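Local atomic coordinates of malonyl CoA reductase (malonate semialdehyde-forming) (Sulfolobus tokodaii, PDB entry 2EP5), a protein that probably catalyses the NADPH-dependent reduction of malonyl-CoA to malonate semialdehyde (3-oxopropanoate), as a member of the aspartate-semialdehyde dehydrogenase family. Residues Gly14-Lys19 / Asp327-Gly332; Lys19-Leu24 / Val50-Gln55; Ile164-Lys169 / Ile250-Arg255. All blocks are in the same frame, centred on the assembly; numbering follows the deposited sequence.

Contact 1. Residues Gly14-Lys19 / Asp327-Gly332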
ATOM      1  N   GLY A  14     -17.606   4.322 -16.695  1.00 22.37           N
ATOM      2  CA  GLY A  14     -16.682   3.491 -15.942  1.00 22.17           C
ATOM      3  C   GLY A  14     -15.229   3.678 -16.340  1.00 22.83           C
ATOM      4  O   GLY A  14     -14.909   4.553 -17.147  1.00 22.10           O
ATOM      5  N   MET A  15     -14.343   2.854 -15.781  1.00 22.97           N
ATOM      6  CA  MET A  15     -12.922   2.947 -16.097  1.00 24.01           C
ATOM      7  C   MET A  15     -12.636   2.639 -17.560  1.00 23.39           C
ATOM      8  O   MET A  15     -11.948   3.406 -18.231  1.00 22.24           O
ATOM      9  CB  MET A  15     -12.099   2.003 -15.216  1.00 26.09           C
ATOM     10  CG  MET A  15     -11.868   2.516 -13.807  1.00 30.65           C
ATOM     11  SD  MET A  15     -10.686   1.500 -12.876  1.00 30.65           S
ATOM     12  CE  MET A  15      -9.135   2.185 -13.457  1.00 32.06           C
ATOM     13  N   VAL A  16     -13.151   1.514 -18.054  1.00 24.65           N
ATOM     14  CA  VAL A  16     -12.929   1.148 -19.452  1.00 24.70           C
ATOM     15  C   VAL A  16     -13.540   2.209 -20.361  1.00 24.50           C
ATOM     16  O   VAL A  16     -12.975   2.556 -21.400  1.00 25.75           O
ATOM     17  CB  VAL A  16     -13.537  -0.232 -19.781  1.00 25.50           C
ATOM     18  CG1 VAL A  16     -13.564  -0.447 -21.293  1.00 23.43           C
ATOM     19  CG2 VAL A  16     -12.715  -1.326 -19.101  1.00 22.42           C
ATOM     20  N   GLY A  17     -14.683   2.738 -19.946  1.00 24.36           N
ATOM     21  CA  GLY A  17     -15.340   3.774 -20.722  1.00 23.36           C
ATOM     22  C   GLY A  17     -14.491   5.025 -20.846  1.00 23.51           C
ATOM     23  O   GLY A  17     -14.345   5.577 -21.936  1.00 22.24           O
ATOM     24  N   GLN A  18     -13.922   5.481 -19.731  1.00 23.13           N
ATOM     25  CA  GLN A  18     -13.100   6.684 -19.757  1.00 23.00           C
ATOM     26  C   GLN A  18     -11.855   6.464 -20.604  1.00 22.74           C
ATOM     27  O   GLN A  18     -11.424   7.365 -21.314  1.00 23.92           O
ATOM     28  CB  GLN A  18     -12.736   7.116 -18.331  1.00 24.21           C
ATOM     29  CG  GLN A  18     -13.970   7.425 -17.472  1.00 23.89           C
ATOM     30  CD  GLN A  18     -13.622   8.025 -16.120  1.00 27.09           C
ATOM     31  OE1 GLN A  18     -14.424   7.979 -15.179  1.00 26.18           O
ATOM     32  NE2 GLN A  18     -12.430   8.602 -16.019  1.00 23.73           N
ATOM     33  N   LYS A  19     -11.281   5.266 -20.542  1.00 23.99           N
ATOM     34  CA  LYS A  19     -10.107   4.953 -21.359  1.00 24.30           C
ATOM     35  C   LYS A  19     -10.473   5.112 -22.839  1.00 24.15           C
ATOM     36  O   LYS A  19      -9.745   5.729 -23.612  1.00 24.07           O
ATOM     37  CB  LYS A  19      -9.647   3.510 -21.129  1.00 25.63           C
ATOM     38  CG  LYS A  19      -8.516   3.360 -20.138  1.00 32.22           C
ATOM     39  CD  LYS A  19      -7.200   3.905 -20.683  1.00 30.07           C
ATOM     40  CE  LYS A  19      -6.178   4.023 -19.561  1.00 29.76           C
ATOM     41  NZ  LYS A  19      -4.870   4.552 -20.031  1.00 32.21           N
ATOM     42  N   ASP A 327      -1.785  -4.550 -19.985  1.00 20.85           N
ATOM     43  CA  ASP A 327      -2.642  -3.520 -19.408  1.00 20.32           C
ATOM     44  C   ASP A 327      -4.070  -4.046 -19.591  1.00 21.80           C
ATOM     45  O   ASP A 327      -4.563  -4.141 -20.721  1.00 20.02           O
ATOM     46  CB  ASP A 327      -2.459  -2.211 -20.177  1.00 21.20           C
ATOM     47  CG  ASP A 327      -3.205  -1.046 -19.550  1.00 23.09           C
ATOM     48  OD1 ASP A 327      -4.314  -1.252 -19.010  1.00 23.40           O
ATOM     49  OD2 ASP A 327      -2.684   0.088 -19.618  1.00 23.57           O
ATOM     50  N   ASN A 328      -4.720  -4.403 -18.487  1.00 21.05           N
ATOM     51  CA  ASN A 328      -6.086  -4.937 -18.534  1.00 22.04           C
ATOM     52  C   ASN A 328      -7.123  -3.919 -19.025  1.00 22.56           C
ATOM     53  O   ASN A 328      -8.200  -4.300 -19.488  1.00 24.09           O
ATOM     54  CB  ASN A 328      -6.495  -5.439 -17.146  1.00 19.07           C
ATOM     55  CG  ASN A 328      -6.335  -4.373 -16.083  1.00 20.58           C
ATOM     56  OD1 ASN A 328      -5.216  -3.924 -15.807  1.00 19.85           O
ATOM     57  ND2 ASN A 328      -7.448  -3.948 -15.490  1.00 16.36           N
ATOM     58  N   LEU A 329      -6.802  -2.633 -18.921  1.00 22.31           N
ATOM     59  CA  LEU A 329      -7.720  -1.577 -19.355  1.00 23.07           C
ATOM     60  C   LEU A 329      -7.659  -1.284 -20.855  1.00 23.43           C
ATOM     61  O   LEU A 329      -8.656  -0.893 -21.470  1.00 22.72           O
ATOM     62  CB  LEU A 329      -7.430  -0.282 -18.595  1.00 22.25           C
ATOM     63  CG  LEU A 329      -7.610  -0.275 -17.077  1.00 21.15           C
ATOM     64  CD1 LEU A 329      -7.341   1.136 -16.564  1.00 19.61           C
ATOM     65  CD2 LEU A 329      -9.031  -0.713 -16.711  1.00 22.39           C
ATOM     66  N   VAL A 330      -6.478  -1.470 -21.429  1.00 23.70           N
ATOM     67  CA  VAL A 330      -6.244  -1.204 -22.842  1.00 24.19           C
ATOM     68  C   VAL A 330      -6.295  -2.494 -23.663  1.00 24.18           C
ATOM     69  O   VAL A 330      -7.288  -2.780 -24.341  1.00 24.76           O
ATOM     70  CB  VAL A 330      -4.865  -0.499 -23.012  1.00 22.64           C
ATOM     71  CG1 VAL A 330      -4.589  -0.197 -24.467  1.00 21.25           C
ATOM     72  CG2 VAL A 330      -4.857   0.787 -22.203  1.00 19.21           C
ATOM     73  N   ARG A 331      -5.223  -3.272 -23.599  1.00 24.49           N
ATOM     74  CA  ARG A 331      -5.163  -4.536 -24.317  1.00 23.17           C
ATOM     75  C   ARG A 331      -6.353  -5.401 -23.909  1.00 22.83           C
ATOM     76  O   ARG A 331      -6.927  -6.115 -24.729  1.00 23.47           O
ATOM     77  CB  ARG A 331      -3.882  -5.285 -23.963  1.00 23.41           C
ATOM     78  CG  ARG A 331      -3.682  -6.547 -24.776  1.00 23.98           C
ATOM     79  CD  ARG A 331      -3.226  -6.153 -26.158  1.00 26.77           C
ATOM     80  NE  ARG A 331      -3.885  -6.904 -27.209  1.00 25.36           N
ATOM     81  CZ  ARG A 331      -3.637  -6.729 -28.499  1.00 26.34           C
ATOM     82  NH1 ARG A 331      -2.745  -5.829 -28.886  1.00 25.04           N
ATOM     83  NH2 ARG A 331      -4.272  -7.460 -29.401  1.00 29.26           N
ATOM     84  N   GLY A 332      -6.715  -5.322 -22.634  1.00 20.57           N
ATOM     85  CA  GLY A 332      -7.801  -6.129 -22.121  1.00 20.29           C
ATOM     86  C   GLY A 332      -9.214  -5.621 -22.291  1.00 21.47           C
ATOM     87  O   GLY A 332     -10.148  -6.329 -21.927  1.00 21.59           O
TER
HETATM   88  O   HOH W   1      -3.668   2.312 -18.333  1.00 22.34           O
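Leu329 meets the first turns of helix 15-24 with three parts of its side chain. Its CD1 branch packs on the methyl of Met15 (CE to CD1 3.7 Å), CD2 lies more loosely beside Val16 (CG2 to CD2 4.4 Å), and CB sits against the aliphatic chain of Lys19 (CG to CB 4.1 Å). With CG beside its own backbone N (chi1 -63°), the leucine aims both methyls at the helix. Met15 runs straight as far as its sulfur and then turns at chi3 (83°), bringing CE to CD1. Lys19, bent at chi2 (-70°), crosses Leu329 at about a right angle and continues past Val330, whose CG2 is 4.2 Å from Lys19 CD. The ammonium of Lys19 reaches Asp327 through one water, which accepts from Lys19 NZ at 3.1 Å and donates to Asp327 OD2 at 2.8 Å. The other carboxylate oxygen serves its own loop: Asp327 OD1 takes the Leu329 N-H at 2.8 Å almost end-on, an Asx turn, while the Val330 N-H comes from above the carboxylate plane. Met191 of the second subunit also packs on Met15. The direct contacts are thus apolar, joining the nucleotide-binding and dimerisation domains, while the aspartate whose Asx turn carries Leu329 also receives the lysine indirectly, a charge pairing that the intervening water probably weakens.

Contact 2. Residues Lys19-Leu24 / Val50-Gln55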
ATOM      1  N   LYS A  19     -11.281   5.266 -20.542  1.00 23.99           N
ATOM      2  CA  LYS A  19     -10.107   4.953 -21.359  1.00 24.30           C
ATOM      3  C   LYS A  19     -10.473   5.112 -22.839  1.00 24.15           C
ATOM      4  O   LYS A  19      -9.745   5.729 -23.612  1.00 24.07           O
ATOM      5  CB  LYS A  19      -9.647   3.510 -21.129  1.00 25.63           C
ATOM      6  CG  LYS A  19      -8.516   3.360 -20.138  1.00 32.22           C
ATOM      7  CD  LYS A  19      -7.200   3.905 -20.683  1.00 30.07           C
ATOM      8  CE  LYS A  19      -6.178   4.023 -19.561  1.00 29.76           C
ATOM      9  NZ  LYS A  19      -4.870   4.552 -20.031  1.00 32.21           N
ATOM     10  N   MET A  20     -11.608   4.538 -23.224  1.00 22.76           N
ATOM     11  CA  MET A  20     -12.052   4.608 -24.608  1.00 22.50           C
ATOM     12  C   MET A  20     -12.335   6.045 -25.031  1.00 20.70           C
ATOM     13  O   MET A  20     -11.954   6.465 -26.121  1.00 19.23           O
ATOM     14  CB  MET A  20     -13.294   3.730 -24.799  1.00 22.90           C
ATOM     15  CG  MET A  20     -13.007   2.255 -24.596  1.00 22.99           C
ATOM     16  SD  MET A  20     -14.448   1.205 -24.743  1.00 24.37           S
ATOM     17  CE  MET A  20     -14.549   1.010 -26.516  1.00 26.46           C
ATOM     18  N   VAL A  21     -13.008   6.796 -24.168  1.00 21.37           N
ATOM     19  CA  VAL A  21     -13.306   8.186 -24.470  1.00 20.49           C
ATOM     20  C   VAL A  21     -11.997   8.915 -24.748  1.00 22.88           C
ATOM     21  O   VAL A  21     -11.903   9.689 -25.700  1.00 22.24           O
ATOM     22  CB  VAL A  21     -14.039   8.873 -23.299  1.00 20.47           C
ATOM     23  CG1 VAL A  21     -14.010  10.391 -23.470  1.00 21.74           C
ATOM     24  CG2 VAL A  21     -15.483   8.405 -23.248  1.00 19.08           C
ATOM     25  N   LYS A  22     -10.979   8.652 -23.930  1.00 24.79           N
ATOM     26  CA  LYS A  22      -9.685   9.309 -24.106  1.00 26.41           C
ATOM     27  C   LYS A  22      -8.994   8.901 -25.400  1.00 26.33           C
ATOM     28  O   LYS A  22      -8.414   9.737 -26.089  1.00 28.67           O
ATOM     29  CB  LYS A  22      -8.758   9.019 -22.919  1.00 29.60           C
ATOM     30  CG  LYS A  22      -7.509   9.888 -22.908  1.00 34.02           C
ATOM     31  CD  LYS A  22      -6.610   9.625 -21.705  1.00 37.95           C
ATOM     32  CE  LYS A  22      -5.923   8.262 -21.790  1.00 42.47           C
ATOM     33  NZ  LYS A  22      -5.060   7.990 -20.597  1.00 43.33           N
ATOM     34  N   MET A  23      -9.063   7.617 -25.732  1.00 26.40           N
ATOM     35  CA  MET A  23      -8.433   7.106 -26.946  1.00 26.09           C
ATOM     36  C   MET A  23      -9.161   7.536 -28.223  1.00 26.95           C
ATOM     37  O   MET A  23      -8.541   7.672 -29.280  1.00 28.49           O
ATOM     38  CB  MET A  23      -8.343   5.575 -26.881  1.00 25.41           C
ATOM     39  CG  MET A  23      -7.393   5.054 -25.801  1.00 23.60           C
ATOM     40  SD  MET A  23      -7.376   3.245 -25.664  1.00 25.75           S
ATOM     41  CE  MET A  23      -6.533   2.788 -27.175  1.00 21.95           C
ATOM     42  N   LEU A  24     -10.470   7.744 -28.123  1.00 26.73           N
ATOM     43  CA  LEU A  24     -11.284   8.160 -29.264  1.00 28.01           C
ATOM     44  C   LEU A  24     -11.270   9.677 -29.477  1.00 30.17           C
ATOM     45  O   LEU A  24     -11.459  10.159 -30.590  1.00 29.78           O
ATOM     46  CB  LEU A  24     -12.733   7.703 -29.072  1.00 26.06           C
ATOM     47  CG  LEU A  24     -13.045   6.209 -29.199  1.00 25.91           C
ATOM     48  CD1 LEU A  24     -14.476   5.950 -28.761  1.00 25.19           C
ATOM     49  CD2 LEU A  24     -12.828   5.752 -30.634  1.00 21.08           C
ATOM     50  N   VAL A  50     -19.778  12.357 -15.441  1.00 34.58           N
ATOM     51  CA  VAL A  50     -18.646  11.499 -15.132  1.00 33.95           C
ATOM     52  C   VAL A  50     -17.756  12.008 -14.005  1.00 33.91           C
ATOM     53  O   VAL A  50     -17.659  13.206 -13.748  1.00 33.46           O
ATOM     54  CB  VAL A  50     -17.754  11.289 -16.376  1.00 34.22           C
ATOM     55  CG1 VAL A  50     -17.053  12.591 -16.736  1.00 34.04           C
ATOM     56  CG2 VAL A  50     -16.729  10.189 -16.110  1.00 33.27           C
ATOM     57  N   LYS A  51     -17.121  11.059 -13.333  1.00 34.70           N
ATOM     58  CA  LYS A  51     -16.177  11.326 -12.259  1.00 34.99           C
ATOM     59  C   LYS A  51     -14.860  10.929 -12.918  1.00 33.22           C
ATOM     60  O   LYS A  51     -14.425   9.779 -12.815  1.00 33.13           O
ATOM     61  CB  LYS A  51     -16.469  10.417 -11.064  1.00 37.77           C
ATOM     62  CG  LYS A  51     -17.142  11.098  -9.886  1.00 41.80           C
ATOM     63  CD  LYS A  51     -16.123  11.870  -9.043  1.00 46.73           C
ATOM     64  CE  LYS A  51     -16.730  12.300  -7.707  1.00 49.04           C
ATOM     65  NZ  LYS A  51     -15.760  13.005  -6.819  1.00 49.70           N
ATOM     66  N   TRP A  52     -14.253  11.883 -13.618  1.00 31.44           N
ATOM     67  CA  TRP A  52     -13.010  11.644 -14.339  1.00 31.03           C
ATOM     68  C   TRP A  52     -11.965  10.958 -13.473  1.00 33.97           C
ATOM     69  O   TRP A  52     -11.618  11.418 -12.380  1.00 33.44           O
ATOM     70  CB  TRP A  52     -12.461  12.953 -14.898  1.00 29.40           C
ATOM     71  CG  TRP A  52     -11.493  12.767 -16.019  1.00 25.16           C
ATOM     72  CD1 TRP A  52     -10.237  13.283 -16.103  1.00 26.19           C
ATOM     73  CD2 TRP A  52     -11.720  12.063 -17.248  1.00 24.78           C
ATOM     74  NE1 TRP A  52      -9.663  12.951 -17.310  1.00 24.65           N
ATOM     75  CE2 TRP A  52     -10.552  12.201 -18.031  1.00 24.03           C
ATOM     76  CE3 TRP A  52     -12.796  11.329 -17.764  1.00 23.16           C
ATOM     77  CZ2 TRP A  52     -10.428  11.631 -19.306  1.00 24.44           C
ATOM     78  CZ3 TRP A  52     -12.672  10.762 -19.034  1.00 22.84           C
ATOM     79  CH2 TRP A  52     -11.498  10.917 -19.789  1.00 21.23           C
ATOM     80  N   ILE A  53     -11.458   9.848 -13.993  1.00 35.14           N
ATOM     81  CA  ILE A  53     -10.483   9.039 -13.293  1.00 36.36           C
ATOM     82  C   ILE A  53      -9.207   8.880 -14.107  1.00 37.71           C
ATOM     83  O   ILE A  53      -8.194   8.421 -13.592  1.00 38.48           O
ATOM     84  CB  ILE A  53     -11.110   7.655 -12.980  1.00 37.98           C
ATOM     85  CG1 ILE A  53     -11.089   7.425 -11.475  1.00 37.00           C
ATOM     86  CG2 ILE A  53     -10.431   6.546 -13.789  1.00 35.30           C
ATOM     87  CD1 ILE A  53     -11.877   8.448 -10.697  1.00 36.29           C
ATOM     88  N   GLU A  54      -9.267   9.265 -15.377  1.00 39.69           N
ATOM     89  CA  GLU A  54      -8.119   9.169 -16.273  1.00 41.84           C
ATOM     90  C   GLU A  54      -7.108  10.283 -16.047  1.00 44.82           C
ATOM     91  O   GLU A  54      -7.315  11.180 -15.229  1.00 44.93           O
ATOM     92  CB  GLU A  54      -8.574   9.218 -17.734  1.00 39.69           C
ATOM     93  CG  GLU A  54      -9.135   7.917 -18.282  1.00 39.50           C
ATOM     94  CD  GLU A  54      -8.100   6.808 -18.352  1.00 38.03           C
ATOM     95  OE1 GLU A  54      -6.989   7.051 -18.870  1.00 36.52           O
ATOM     96  OE2 GLU A  54      -8.404   5.686 -17.900  1.00 41.17           O
ATOM     97  N   GLN A  55      -6.014  10.217 -16.800  1.00 48.43           N
ATOM     98  CA  GLN A  55      -4.948  11.208 -16.731  1.00 50.90           C
ATOM     99  C   GLN A  55      -5.378  12.524 -17.360  1.00 50.74           C
ATOM    100  O   GLN A  55      -5.963  12.545 -18.446  1.00 51.06           O
ATOM    101  CB  GLN A  55      -3.694  10.676 -17.446  1.00 54.25           C
ATOM    102  CG  GLN A  55      -2.724  11.748 -17.974  1.00 58.84           C
ATOM    103  CD  GLN A  55      -3.074  12.250 -19.381  1.00 61.53           C
ATOM    104  OE1 GLN A  55      -3.061  11.485 -20.351  1.00 61.64           O
ATOM    105  NE2 GLN A  55      -3.381  13.541 -19.493  1.00 61.53           N
TER
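Trp52 and Val21 meet obliquely at the far end of the indole, where CH2 comes to 4.5 Å from Val21 CG1; Val21 also touches Leu9 of strand 5-10. One face of the ring is covered from within its own loop by Glu54, whose CB stands 3.3 Å above the indole plane, displaced toward the rim. From there Glu54 bends at chi2 (-65°), bringing its carboxylate to two lysines of helix 15-24. Lys22 leaves the helix with CG anti to the backbone N (chi1 -169°), and its bend at chi3 carries NZ to Glu54 OE1, met nearly end-on at 2.8 Å, a hydrogen-bonded salt bridge. Lys19 lies across the carboxylate: its CG is 3.2 Å from OE2 of Glu54, and its NZ makes a longer, weak ion pair with OE1 of Glu54 at 3.5 Å. OE1 is therefore shared by both ammonium groups, and the negative charge would probably offset their mutual repulsion. Gln55 borders the network beside Lys22. This surface contact holds a long loop of the nucleotide-binding domain on helix 15-24, which with the preceding strand 5-10 forms the first beta-alpha unit of the Rossmann-type fold.

Contact 3. Residues Ile164-Lys169 / Ile250-Arg255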
ATOM      1  N   ILE A 164       0.297 -22.155 -30.235  1.00 26.06           N
ATOM      2  CA  ILE A 164      -0.887 -22.998 -30.211  1.00 25.76           C
ATOM      3  C   ILE A 164      -0.622 -24.485 -30.446  1.00 27.62           C
ATOM      4  O   ILE A 164      -1.324 -25.326 -29.893  1.00 28.08           O
ATOM      5  CB  ILE A 164      -1.946 -22.494 -31.232  1.00 24.08           C
ATOM      6  CG1 ILE A 164      -3.232 -23.307 -31.090  1.00 22.57           C
ATOM      7  CG2 ILE A 164      -1.405 -22.587 -32.652  1.00 20.78           C
ATOM      8  CD1 ILE A 164      -3.872 -23.204 -29.722  1.00 21.68           C
ATOM      9  N   GLU A 165       0.386 -24.827 -31.242  1.00 29.37           N
ATOM     10  CA  GLU A 165       0.633 -26.241 -31.486  1.00 33.30           C
ATOM     11  C   GLU A 165       1.190 -26.976 -30.267  1.00 33.32           C
ATOM     12  O   GLU A 165       0.979 -28.179 -30.113  1.00 33.27           O
ATOM     13  CB  GLU A 165       1.572 -26.456 -32.673  1.00 36.61           C
ATOM     14  CG  GLU A 165       1.386 -27.851 -33.263  1.00 44.69           C
ATOM     15  CD  GLU A 165       2.681 -28.515 -33.694  1.00 47.75           C
ATOM     16  OE1 GLU A 165       3.335 -27.990 -34.624  1.00 49.53           O
ATOM     17  OE2 GLU A 165       3.033 -29.566 -33.100  1.00 48.42           O
ATOM     18  N   ILE A 166       1.905 -26.256 -29.407  1.00 33.88           N
ATOM     19  CA  ILE A 166       2.462 -26.856 -28.200  1.00 33.27           C
ATOM     20  C   ILE A 166       1.371 -26.915 -27.137  1.00 32.13           C
ATOM     21  O   ILE A 166       1.155 -27.957 -26.507  1.00 30.48           O
ATOM     22  CB  ILE A 166       3.631 -26.024 -27.652  1.00 35.79           C
ATOM     23  CG1 ILE A 166       4.726 -25.910 -28.712  1.00 37.90           C
ATOM     24  CG2 ILE A 166       4.182 -26.668 -26.393  1.00 34.74           C
ATOM     25  CD1 ILE A 166       5.873 -24.998 -28.309  1.00 40.51           C
ATOM     26  N   ALA A 167       0.684 -25.789 -26.960  1.00 30.02           N
ATOM     27  CA  ALA A 167      -0.393 -25.665 -25.977  1.00 29.67           C
ATOM     28  C   ALA A 167      -1.527 -26.657 -26.217  1.00 29.27           C
ATOM     29  O   ALA A 167      -2.147 -27.145 -25.273  1.00 28.74           O
ATOM     30  CB  ALA A 167      -0.943 -24.233 -25.982  1.00 26.16           C
ATOM     31  N   THR A 168      -1.801 -26.949 -27.481  1.00 30.51           N
ATOM     32  CA  THR A 168      -2.867 -27.885 -27.826  1.00 32.76           C
ATOM     33  C   THR A 168      -2.559 -29.304 -27.349  1.00 32.87           C
ATOM     34  O   THR A 168      -3.464 -30.054 -26.980  1.00 33.59           O
ATOM     35  CB  THR A 168      -3.113 -27.909 -29.351  1.00 32.77           C
ATOM     36  OG1 THR A 168      -3.748 -26.685 -29.751  1.00 33.50           O
ATOM     37  CG2 THR A 168      -3.993 -29.085 -29.729  1.00 33.09           C
ATOM     38  N   LYS A 169      -1.281 -29.666 -27.358  1.00 32.70           N
ATOM     39  CA  LYS A 169      -0.863 -30.995 -26.924  1.00 34.44           C
ATOM     40  C   LYS A 169      -0.228 -30.913 -25.539  1.00 34.03           C
ATOM     41  O   LYS A 169       0.954 -31.228 -25.371  1.00 35.28           O
ATOM     42  CB  LYS A 169       0.162 -31.583 -27.895  1.00 35.87           C
ATOM     43  CG  LYS A 169      -0.253 -31.641 -29.351  1.00 37.41           C
ATOM     44  CD  LYS A 169       0.937 -32.131 -30.168  1.00 42.89           C
ATOM     45  CE  LYS A 169       0.736 -32.003 -31.670  1.00 43.49           C
ATOM     46  NZ  LYS A 169       2.032 -32.237 -32.378  1.00 45.37           N
ATOM     47  N   ILE A 250       2.959 -24.657 -19.659  1.00 22.74           N
ATOM     48  CA  ILE A 250       2.473 -25.607 -20.640  1.00 25.53           C
ATOM     49  C   ILE A 250       3.138 -26.953 -20.337  1.00 26.44           C
ATOM     50  O   ILE A 250       4.274 -27.206 -20.751  1.00 26.35           O
ATOM     51  CB  ILE A 250       2.808 -25.134 -22.068  1.00 24.99           C
ATOM     52  CG1 ILE A 250       2.123 -23.785 -22.324  1.00 25.27           C
ATOM     53  CG2 ILE A 250       2.346 -26.164 -23.086  1.00 23.20           C
ATOM     54  CD1 ILE A 250       2.321 -23.231 -23.730  1.00 22.85           C
ATOM     55  N   VAL A 251       2.425 -27.795 -19.587  1.00 26.82           N
ATOM     56  CA  VAL A 251       2.923 -29.120 -19.192  1.00 25.93           C
ATOM     57  C   VAL A 251       2.811 -30.097 -20.353  1.00 26.06           C
ATOM     58  O   VAL A 251       1.724 -30.563 -20.680  1.00 25.04           O
ATOM     59  CB  VAL A 251       2.124 -29.685 -17.989  1.00 25.18           C
ATOM     60  CG1 VAL A 251       2.794 -30.952 -17.457  1.00 21.88           C
ATOM     61  CG2 VAL A 251       2.019 -28.618 -16.892  1.00 23.31           C
ATOM     62  N   THR A 252       3.947 -30.417 -20.960  1.00 28.27           N
ATOM     63  CA  THR A 252       3.968 -31.317 -22.105  1.00 30.40           C
ATOM     64  C   THR A 252       5.353 -31.910 -22.339  1.00 31.17           C
ATOM     65  O   THR A 252       6.354 -31.344 -21.913  1.00 30.90           O
ATOM     66  CB  THR A 252       3.545 -30.558 -23.382  1.00 30.88           C
ATOM     67  OG1 THR A 252       3.694 -31.410 -24.521  1.00 32.68           O
ATOM     68  CG2 THR A 252       4.399 -29.300 -23.565  1.00 28.28           C
ATOM     69  N   ASN A 253       5.406 -33.050 -23.021  1.00 32.19           N
ATOM     70  CA  ASN A 253       6.680 -33.694 -23.316  1.00 32.42           C
ATOM     71  C   ASN A 253       7.103 -33.428 -24.759  1.00 32.56           C
ATOM     72  O   ASN A 253       8.083 -33.987 -25.244  1.00 31.65           O
ATOM     73  CB  ASN A 253       6.591 -35.198 -23.052  1.00 33.65           C
ATOM     74  CG  ASN A 253       6.674 -35.537 -21.569  1.00 35.22           C
ATOM     75  OD1 ASN A 253       5.795 -36.208 -21.019  1.00 33.80           O
ATOM     76  ND2 ASN A 253       7.741 -35.081 -20.916  1.00 35.52           N
ATOM     77  N   GLU A 254       6.356 -32.572 -25.446  1.00 34.12           N
ATOM     78  CA  GLU A 254       6.691 -32.219 -26.824  1.00 35.76           C
ATOM     79  C   GLU A 254       8.060 -31.553 -26.806  1.00 35.02           C
ATOM     80  O   GLU A 254       8.407 -30.871 -25.844  1.00 35.76           O
ATOM     81  CB  GLU A 254       5.661 -31.237 -27.399  1.00 36.99           C
ATOM     82  CG  GLU A 254       4.268 -31.814 -27.607  1.00 39.93           C
ATOM     83  CD  GLU A 254       4.260 -32.956 -28.606  1.00 41.21           C
ATOM     84  OE1 GLU A 254       4.847 -32.785 -29.696  1.00 41.02           O
ATOM     85  OE2 GLU A 254       3.667 -34.020 -28.306  1.00 42.29           O
ATOM     86  N   ARG A 255       8.845 -31.756 -27.857  1.00 35.16           N
ATOM     87  CA  ARG A 255      10.162 -31.139 -27.924  1.00 34.71           C
ATOM     88  C   ARG A 255       9.941 -29.631 -27.941  1.00 35.74           C
ATOM     89  O   ARG A 255       8.908 -29.152 -28.419  1.00 34.68           O
ATOM     90  CB  ARG A 255      10.902 -31.579 -29.190  1.00 33.36           C
ATOM     91  CG  ARG A 255      10.978 -33.092 -29.369  1.00 33.92           C
ATOM     92  CD  ARG A 255      11.795 -33.472 -30.591  1.00 35.14           C
ATOM     93  NE  ARG A 255      11.454 -32.670 -31.765  1.00 38.06           N
ATOM     94  CZ  ARG A 255      10.245 -32.616 -32.314  1.00 38.10           C
ATOM     95  NH1 ARG A 255       9.250 -33.320 -31.796  1.00 41.69           N
ATOM     96  NH2 ARG A 255      10.029 -31.855 -33.379  1.00 37.52           N
TER
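Where the chain passes from the short helix 164-168 to strand 171-178 of the mixed sheet in the dimerisation domain, Ile166, Ala167 and Lys169 pack on the end of strand 244-251 and the loop that leaves it. Ile250, near the end of that strand, points at the helix and divides its branches: CG2 meets CG2 of Ile166 at 3.8 Å, and CD1 touches CB of Ala167 at 4.1 Å. The CG2 methyl of Ile166 also lies 3.9 Å from CG2 of Thr252, so this one methyl bridges strand and loop residue; the Ile166 side chain crosses both at about a right angle. Thr252 holds OG1 anti to its backbone N (chi1 174°), which directs the hydroxyl to the carbonyl just beyond the helix. Thr252 OG1 donates to Lys169 O at 2.9 Å, nearly along the C=O axis (166° at the oxygen), and accepts from Glu254 N at 3.0 Å, forming an ST turn. One hydroxyl thus closes the loop on itself and ties it to the carbonyl that follows the helix. Toward solvent, the extended Lys169 chain crosses Glu254, with its CD 3.8 Å from CD of that glutamate. Lys169 NZ makes a hydrogen-bonded salt bridge with Glu165 OE2 at 2.9 Å, whereas its ion pair with Glu254 OE1 is long, at 3.9 Å; the lysine probably eases the repulsion between the two carboxylates. Around this corner, Ala167 also touches Ile172 of strand 171-178, while backbone bonds join Val251 to Lys171 and Ile250 to Leu320, setting strand 244-251 between strands 171-178 and 319-326. Val251, directed away from the helix, packs against Lys171 of the third subunit.

In the fold
Contacts 1 and 2 share helix 15-24 and meet at Lys19, their centres about 9 Å apart: the helix start faces the loop 327-332 of the dimerisation domain, and its later turns carry the loop 50-55. Contact 1 lies near the predicted catalytic pair, with the side chain of Val16 about 7 Å from that of Cys151 and the side chain of Leu329 about 8 Å from that of His244; in contact 2, Lys19 is about 11 Å from Cys151, side chain to side chain. Contact 3 is remote from these sites. Its centre is about 32 Å from that of contact 1 and about 40 Å from that of contact 2, on the opposite side of the chain's centre from contact 2.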